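Local coordinates for protein transcription factor cep-1 (Caenorhabditis elegans, PDB 1T4W) that activates transcription by binding the same DNA consensus sequence as p53, promoting germline apoptosis after DNA damage and supporting proper meiotic chromosome segregation, at residues S54-Y65 with K151-E162. Residues are numbered along the deposited sequence; the frame is centred on the assembly and turned at random.
Sequences SNLSLRIRFVKY and KTMCLAVFLDDE
The Arg59 guanidinium has Phe158 CB over one face, near its rim, and the Asp160 carboxylate at its edge. Its plane is only 8° from that of the Phe158 ring, but it is the CB end of Phe158 that covers it, and Arg59 NH1 meets the ring obliquely. A bend at chi3 (-66°) turns the group back toward Asp160, which it grips side-on in a salt bridge. Arg59 NE reaches Asp160 OD2 at 2.6 Å in a nearly straight bond, and Arg59 NH2 reaches Asp160 OD1 at 2.9 Å on the syn lone pair of that oxygen. This double hold fixes the rotation of both groups. A water links Asp160 OD2 to Ser57 OG. At the far end, Thr152 CB sits over one face of the Tyr65 ring, a CH-pi contact 3.9 Å from the centroid. Cys154 CB meets the edge of that ring, 3.6 Å from Tyr65 CE2. The Tyr65 hydroxyl makes a hydrogen bond to Lys173 O in strand 166-177. Leu155 CA lies at the edge of the Phe62 ring, and Met153 SD approaches that ring obliquely, 4.8 Å from its centroid, in a Met-aromatic contact.

Strands 57-65 and 152-160 are antiparallel neighbours inside the larger sheet of the p53-like DNA-binding domain, a beta sandwich. Paired backbone bonds run from Ser57 with Asp160 to Tyr65 with Thr152. Leu58, Ile60, Phe62, Leu155, Val157 and Leu159 face the other sheet, where Met4 and Ile6 of strand 3-8 touch several of them. Ile60 lies alongside Leu155 and Val157. Leu56 crosses Leu159 at about a right angle, tightly, with Leu56 CD1 3.5 Å from Leu159 CD2. The side chain of Met153 is about 9 Å from the zinc ion.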
ATOM      1  N   SER A  54      -8.144  -2.433  23.216  1.00 44.86           N
ATOM      2  CA  SER A  54      -7.662  -1.133  22.776  1.00 37.97           C
ATOM      3  C   SER A  54      -8.404  -0.530  21.596  1.00 26.58           C
ATOM      4  O   SER A  54      -8.897  -1.227  20.715  1.00 30.71           O
ATOM      5  CB  SER A  54      -6.187  -1.233  22.416  1.00 34.62           C
ATOM      6  OG  SER A  54      -5.451  -1.784  23.483  1.00 57.34           O
ATOM      7  N   ASN A  55      -8.498   0.787  21.595  1.00 32.62           N
ATOM      8  CA  ASN A  55      -9.107   1.462  20.483  1.00 36.99           C
ATOM      9  C   ASN A  55      -7.898   1.637  19.570  1.00 39.73           C
ATOM     10  O   ASN A  55      -6.892   2.184  19.987  1.00 49.52           O
ATOM     11  CB  ASN A  55      -9.644   2.810  20.910  1.00 41.80           C
ATOM     12  CG  ASN A  55     -10.793   3.245  20.063  1.00 55.70           C
ATOM     13  OD1 ASN A  55     -10.701   3.253  18.837  1.00 50.83           O
ATOM     14  ND2 ASN A  55     -11.902   3.598  20.706  1.00 65.82           N
ATOM     15  N   LEU A  56      -7.983   1.170  18.337  1.00 32.41           N
ATOM     16  CA  LEU A  56      -6.845   1.270  17.432  1.00 36.36           C
ATOM     17  C   LEU A  56      -7.115   2.076  16.181  1.00 30.60           C
ATOM     18  O   LEU A  56      -8.262   2.372  15.853  1.00 24.85           O
ATOM     19  CB  LEU A  56      -6.387  -0.131  17.027  1.00 26.74           C
ATOM     20  CG  LEU A  56      -5.993  -1.086  18.167  1.00 31.32           C
ATOM     21  CD1 LEU A  56      -5.348  -2.340  17.625  1.00 33.72           C
ATOM     22  CD2 LEU A  56      -5.019  -0.385  19.082  1.00 43.70           C
ATOM     23  N   SER A  57      -6.036   2.456  15.506  1.00 26.56           N
ATOM     24  CA  SER A  57      -6.129   3.176  14.244  1.00 28.46           C
ATOM     25  C   SER A  57      -5.143   2.528  13.260  1.00 26.79           C
ATOM     26  O   SER A  57      -4.156   1.895  13.659  1.00 24.79           O
ATOM     27  CB  SER A  57      -5.825   4.669  14.425  1.00 18.43           C
ATOM     28  OG  SER A  57      -4.551   4.877  14.982  1.00 25.37           O
ATOM     29  N   LEU A  58      -5.434   2.644  11.974  1.00 23.01           N
ATOM     30  CA  LEU A  58      -4.560   2.068  10.965  1.00 20.06           C
ATOM     31  C   LEU A  58      -4.078   3.173  10.022  1.00 27.22           C
ATOM     32  O   LEU A  58      -4.883   3.891   9.434  1.00 24.13           O
ATOM     33  CB  LEU A  58      -5.296   1.005  10.153  1.00 19.45           C
ATOM     34  CG  LEU A  58      -4.395   0.231   9.169  1.00 16.14           C
ATOM     35  CD1 LEU A  58      -3.593  -0.846   9.911  1.00 13.66           C
ATOM     36  CD2 LEU A  58      -5.257  -0.415   8.113  1.00 27.73           C
ATOM     37  N   ARG A  59      -2.767   3.316   9.895  1.00 17.17           N
ATOM     38  CA  ARG A  59      -2.210   4.320   9.001  1.00 25.98           C
ATOM     39  C   ARG A  59      -1.794   3.632   7.703  1.00 19.37           C
ATOM     40  O   ARG A  59      -1.238   2.529   7.721  1.00 18.62           O
ATOM     41  CB  ARG A  59      -1.005   5.021   9.648  1.00 19.72           C
ATOM     42  CG  ARG A  59      -1.385   6.098  10.664  1.00 18.53           C
ATOM     43  CD  ARG A  59      -0.136   6.758  11.315  1.00 20.71           C
ATOM     44  NE  ARG A  59       0.637   5.829  12.152  1.00 23.31           N
ATOM     45  CZ  ARG A  59       1.850   5.365  11.852  1.00 20.32           C
ATOM     46  NH1 ARG A  59       2.446   5.723  10.721  1.00 19.71           N
ATOM     47  NH2 ARG A  59       2.496   4.575  12.703  1.00 18.85           N
ATOM     48  N   ILE A  60      -2.069   4.289   6.583  1.00 18.92           N
ATOM     49  CA  ILE A  60      -1.749   3.755   5.261  1.00 19.64           C
ATOM     50  C   ILE A  60      -0.852   4.762   4.527  1.00 18.60           C
ATOM     51  O   ILE A  60      -1.215   5.923   4.377  1.00 17.59           O
ATOM     52  CB  ILE A  60      -3.026   3.549   4.425  1.00 16.88           C
ATOM     53  CG1 ILE A  60      -3.996   2.629   5.175  1.00 23.18           C
ATOM     54  CG2 ILE A  60      -2.658   2.952   3.056  1.00 14.78           C
ATOM     55  CD1 ILE A  60      -5.436   2.763   4.707  1.00 35.11           C
ATOM     56  N   ARG A  61       0.309   4.300   4.081  1.00 16.00           N
ATOM     57  CA  ARG A  61       1.267   5.140   3.374  1.00 20.71           C
ATOM     58  C   ARG A  61       1.695   4.501   2.062  1.00 22.86           C
ATOM     59  O   ARG A  61       1.594   3.284   1.873  1.00 19.17           O
ATOM     60  CB  ARG A  61       2.527   5.354   4.222  1.00 19.51           C
ATOM     61  CG  ARG A  61       2.351   6.209   5.498  1.00 12.93           C
ATOM     62  CD  ARG A  61       3.759   6.648   5.996  1.00 20.20           C
ATOM     63  NE  ARG A  61       4.359   7.588   5.054  1.00 25.46           N
ATOM     64  CZ  ARG A  61       5.644   7.913   5.009  1.00 26.71           C
ATOM     65  NH1 ARG A  61       6.063   8.789   4.103  1.00 24.07           N
ATOM     66  NH2 ARG A  61       6.515   7.356   5.851  1.00 18.37           N
ATOM     67  N   PHE A  62       2.182   5.334   1.154  1.00 17.73           N
ATOM     68  CA  PHE A  62       2.663   4.843  -0.115  1.00 15.97           C
ATOM     69  C   PHE A  62       3.980   5.584  -0.332  1.00 21.02           C
ATOM     70  O   PHE A  62       4.017   6.787  -0.650  1.00 19.21           O
ATOM     71  CB  PHE A  62       1.642   5.093  -1.227  1.00 14.95           C
ATOM     72  CG  PHE A  62       1.988   4.399  -2.524  1.00 17.54           C
ATOM     73  CD1 PHE A  62       2.159   3.008  -2.556  1.00 21.60           C
ATOM     74  CD2 PHE A  62       2.148   5.133  -3.708  1.00 13.88           C
ATOM     75  CE1 PHE A  62       2.483   2.345  -3.739  1.00 14.56           C
ATOM     76  CE2 PHE A  62       2.474   4.489  -4.913  1.00 20.02           C
ATOM     77  CZ  PHE A  62       2.642   3.088  -4.934  1.00 19.28           C
ATOM     78  N   VAL A  63       5.062   4.838  -0.136  1.00 17.15           N
ATOM     79  CA  VAL A  63       6.415   5.376  -0.195  1.00 19.37           C
ATOM     80  C   VAL A  63       7.341   4.711  -1.210  1.00 20.46           C
ATOM     81  O   VAL A  63       7.004   3.682  -1.816  1.00 21.35           O
ATOM     82  CB  VAL A  63       7.085   5.246   1.202  1.00 21.52           C
ATOM     83  CG1 VAL A  63       6.123   5.748   2.276  1.00 18.29           C
ATOM     84  CG2 VAL A  63       7.481   3.777   1.488  1.00 17.81           C
ATOM     85  N   LYS A  64       8.515   5.309  -1.387  1.00 21.97           N
ATOM     86  CA  LYS A  64       9.517   4.764  -2.299  1.00 21.88           C
ATOM     87  C   LYS A  64      10.802   4.518  -1.529  1.00 26.21           C
ATOM     88  O   LYS A  64      11.072   5.182  -0.533  1.00 29.83           O
ATOM     89  CB  LYS A  64       9.779   5.720  -3.474  1.00 22.99           C
ATOM     90  CG  LYS A  64      10.442   7.032  -3.115  1.00 34.20           C
ATOM     91  CD  LYS A  64      10.435   7.962  -4.325  1.00 47.13           C
ATOM     92  CE  LYS A  64      11.051   9.316  -4.018  1.00 34.77           C
ATOM     93  NZ  LYS A  64      10.361  10.014  -2.902  1.00 53.70           N
ATOM     94  N   TYR A  65      11.589   3.559  -1.993  1.00 24.67           N
ATOM     95  CA  TYR A  65      12.832   3.233  -1.330  1.00 29.71           C
ATOM     96  C   TYR A  65      13.755   2.587  -2.351  1.00 35.07           C
ATOM     97  O   TYR A  65      13.340   2.274  -3.468  1.00 30.77           O
ATOM     98  CB  TYR A  65      12.558   2.273  -0.163  1.00 23.60           C
ATOM     99  CG  TYR A  65      12.145   0.862  -0.551  1.00 28.29           C
ATOM    100  CD1 TYR A  65      13.096  -0.089  -0.947  1.00 39.89           C
ATOM    101  CD2 TYR A  65      10.803   0.480  -0.544  1.00 30.52           C
ATOM    102  CE1 TYR A  65      12.717  -1.390  -1.332  1.00 28.80           C
ATOM    103  CE2 TYR A  65      10.409  -0.811  -0.925  1.00 27.17           C
ATOM    104  CZ  TYR A  65      11.369  -1.744  -1.318  1.00 32.96           C
ATOM    105  OH  TYR A  65      10.979  -3.021  -1.700  1.00 24.00           O
ATOM    106  N   LYS A 151      13.483   3.519  -8.237  1.00 45.04           N
ATOM    107  CA  LYS A 151      13.201   3.238  -6.842  1.00 43.52           C
ATOM    108  C   LYS A 151      12.007   2.282  -6.803  1.00 38.10           C
ATOM    109  O   LYS A 151      11.300   2.110  -7.791  1.00 33.15           O
ATOM    110  CB  LYS A 151      12.892   4.537  -6.100  1.00 34.20           C
ATOM    111  CG  LYS A 151      14.062   5.515  -6.125  1.00 40.68           C
ATOM    112  CD  LYS A 151      13.770   6.786  -5.357  1.00 52.07           C
ATOM    113  CE  LYS A 151      14.932   7.760  -5.459  1.00 60.76           C
ATOM    114  NZ  LYS A 151      14.613   9.073  -4.824  1.00 73.66           N
ATOM    115  N   THR A 152      11.799   1.638  -5.669  1.00 30.45           N
ATOM    116  CA  THR A 152      10.695   0.710  -5.525  1.00 29.11           C
ATOM    117  C   THR A 152       9.572   1.395  -4.739  1.00 27.01           C
ATOM    118  O   THR A 152       9.828   2.025  -3.707  1.00 21.28           O
ATOM    119  CB  THR A 152      11.169  -0.534  -4.777  1.00 30.60           C
ATOM    120  OG1 THR A 152      12.295  -1.078  -5.468  1.00 29.22           O
ATOM    121  CG2 THR A 152      10.066  -1.590  -4.695  1.00 25.14           C
ATOM    122  N   MET A 153       8.341   1.308  -5.238  1.00 24.66           N
ATOM    123  CA  MET A 153       7.201   1.906  -4.525  1.00 21.22           C
ATOM    124  C   MET A 153       6.683   0.829  -3.582  1.00 32.19           C
ATOM    125  O   MET A 153       6.648  -0.343  -3.949  1.00 16.77           O
ATOM    126  CB  MET A 153       6.116   2.331  -5.495  1.00 18.53           C
ATOM    127  CG  MET A 153       6.582   3.377  -6.468  1.00 15.48           C
ATOM    128  SD  MET A 153       5.221   3.919  -7.496  1.00 25.56           S
ATOM    129  CE  MET A 153       6.035   5.142  -8.503  1.00 36.10           C
ATOM    130  N   CYS A 154       6.257   1.245  -2.392  1.00 20.81           N
ATOM    131  CA  CYS A 154       5.822   0.336  -1.334  1.00 18.01           C
ATOM    132  C   CYS A 154       4.545   0.785  -0.603  1.00 20.64           C
ATOM    133  O   CYS A 154       4.445   1.945  -0.180  1.00 17.29           O
ATOM    134  CB  CYS A 154       6.966   0.218  -0.321  1.00 13.01           C
ATOM    135  SG  CYS A 154       6.615  -0.837   1.098  1.00 21.06           S
ATOM    136  N   LEU A 155       3.566  -0.111  -0.482  1.00 14.24           N
ATOM    137  CA  LEU A 155       2.309   0.209   0.219  1.00 17.43           C
ATOM    138  C   LEU A 155       2.477  -0.368   1.621  1.00 18.91           C
ATOM    139  O   LEU A 155       2.567  -1.601   1.788  1.00 16.07           O
ATOM    140  CB  LEU A 155       1.101  -0.464  -0.462  1.00 13.96           C
ATOM    141  CG  LEU A 155      -0.251  -0.204   0.238  1.00 23.18           C
ATOM    142  CD1 LEU A 155      -0.514   1.303   0.239  1.00 19.35           C
ATOM    143  CD2 LEU A 155      -1.396  -0.939  -0.475  1.00 17.83           C
ATOM    144  N   ALA A 156       2.527   0.513   2.617  1.00 16.13           N
ATOM    145  CA  ALA A 156       2.730   0.101   4.010  1.00 17.25           C
ATOM    146  C   ALA A 156       1.598   0.532   4.932  1.00 18.59           C
ATOM    147  O   ALA A 156       1.046   1.628   4.771  1.00 13.24           O
ATOM    148  CB  ALA A 156       4.070   0.692   4.543  1.00 17.40           C
ATOM    149  N   VAL A 157       1.275  -0.339   5.896  1.00 17.27           N
ATOM    150  CA  VAL A 157       0.237  -0.075   6.886  1.00 19.42           C
ATOM    151  C   VAL A 157       0.791  -0.287   8.297  1.00 20.58           C
ATOM    152  O   VAL A 157       1.634  -1.153   8.531  1.00 18.76           O
ATOM    153  CB  VAL A 157      -1.015  -0.980   6.686  1.00 18.38           C
ATOM    154  CG1 VAL A 157      -1.771  -0.538   5.419  1.00 19.57           C
ATOM    155  CG2 VAL A 157      -0.601  -2.424   6.600  1.00 18.87           C
ATOM    156  N   PHE A 158       0.282   0.508   9.229  1.00 19.66           N
ATOM    157  CA  PHE A 158       0.726   0.491  10.621  1.00 18.45           C
ATOM    158  C   PHE A 158      -0.486   0.464  11.522  1.00 24.88           C
ATOM    159  O   PHE A 158      -1.464   1.201  11.292  1.00 18.52           O
ATOM    160  CB  PHE A 158       1.530   1.766  10.924  1.00 14.23           C
ATOM    161  CG  PHE A 158       2.725   1.951  10.031  1.00 12.64           C
ATOM    162  CD1 PHE A 158       3.955   1.386  10.362  1.00 19.66           C
ATOM    163  CD2 PHE A 158       2.604   2.620   8.818  1.00 14.63           C
ATOM    164  CE1 PHE A 158       5.061   1.476   9.477  1.00 16.26           C
ATOM    165  CE2 PHE A 158       3.690   2.722   7.932  1.00 20.05           C
ATOM    166  CZ  PHE A 158       4.921   2.145   8.259  1.00 15.67           C
ATOM    167  N   LEU A 159      -0.438  -0.403  12.527  1.00 16.35           N
ATOM    168  CA  LEU A 159      -1.522  -0.458  13.487  1.00 25.08           C
ATOM    169  C   LEU A 159      -0.992   0.286  14.709  1.00 18.08           C
ATOM    170  O   LEU A 159       0.046  -0.095  15.253  1.00 18.30           O
ATOM    171  CB  LEU A 159      -1.860  -1.910  13.851  1.00 22.16           C
ATOM    172  CG  LEU A 159      -3.168  -2.071  14.644  1.00 21.08           C
ATOM    173  CD1 LEU A 159      -4.355  -1.651  13.785  1.00 19.39           C
ATOM    174  CD2 LEU A 159      -3.330  -3.515  15.079  1.00 30.66           C
ATOM    175  N   ASP A 160      -1.675   1.364  15.110  1.00 15.03           N
ATOM    176  CA  ASP A 160      -1.254   2.150  16.276  1.00 14.84           C
ATOM    177  C   ASP A 160      -2.195   1.975  17.462  1.00 30.68           C
ATOM    178  O   ASP A 160      -3.407   1.805  17.279  1.00 22.53           O
ATOM    179  CB  ASP A 160      -1.259   3.643  15.988  1.00 16.69           C
ATOM    180  CG  ASP A 160      -0.173   4.088  15.016  1.00 24.61           C
ATOM    181  OD1 ASP A 160       0.814   3.363  14.762  1.00 18.82           O
ATOM    182  OD2 ASP A 160      -0.337   5.202  14.506  1.00 22.30           O
ATOM    183  N   ASP A 161      -1.646   2.059  18.675  1.00 28.82           N
ATOM    184  CA  ASP A 161      -2.478   1.974  19.873  1.00 35.09           C
ATOM    185  C   ASP A 161      -3.059   3.363  20.142  1.00 26.92           C
ATOM    186  O   ASP A 161      -2.875   4.280  19.336  1.00 27.99           O
ATOM    187  CB  ASP A 161      -1.671   1.481  21.080  1.00 30.46           C
ATOM    188  CG  ASP A 161      -0.595   2.456  21.522  1.00 25.27           C
ATOM    189  OD1 ASP A 161      -0.571   3.622  21.076  1.00 33.88           O
ATOM    190  OD2 ASP A 161       0.244   2.032  22.331  1.00 32.98           O
ATOM    191  N   GLU A 162      -3.748   3.531  21.265  1.00 35.12           N
ATOM    192  CA  GLU A 162      -4.366   4.820  21.611  1.00 43.45           C
ATOM    193  C   GLU A 162      -3.367   5.954  21.806  1.00 38.86           C
ATOM    194  O   GLU A 162      -3.678   7.117  21.556  1.00 44.36           O
ATOM    195  CB  GLU A 162      -5.210   4.692  22.885  1.00 48.54           C
ATOM    196  CG  GLU A 162      -6.131   3.496  22.912  1.00 56.62           C
ATOM    197  CD  GLU A 162      -5.368   2.190  22.939  1.00 71.94           C
ATOM    198  OE1 GLU A 162      -4.599   1.961  23.898  1.00 72.82           O
ATOM    199  OE2 GLU A 162      -5.529   1.392  21.994  1.00 81.42           O
TER
HETATM  200  O   HOH W   1      -2.850   6.635  14.167  1.00 25.40           O
HETATM  201  O   HOH W   2      -4.646   5.280  17.560  1.00 41.91           O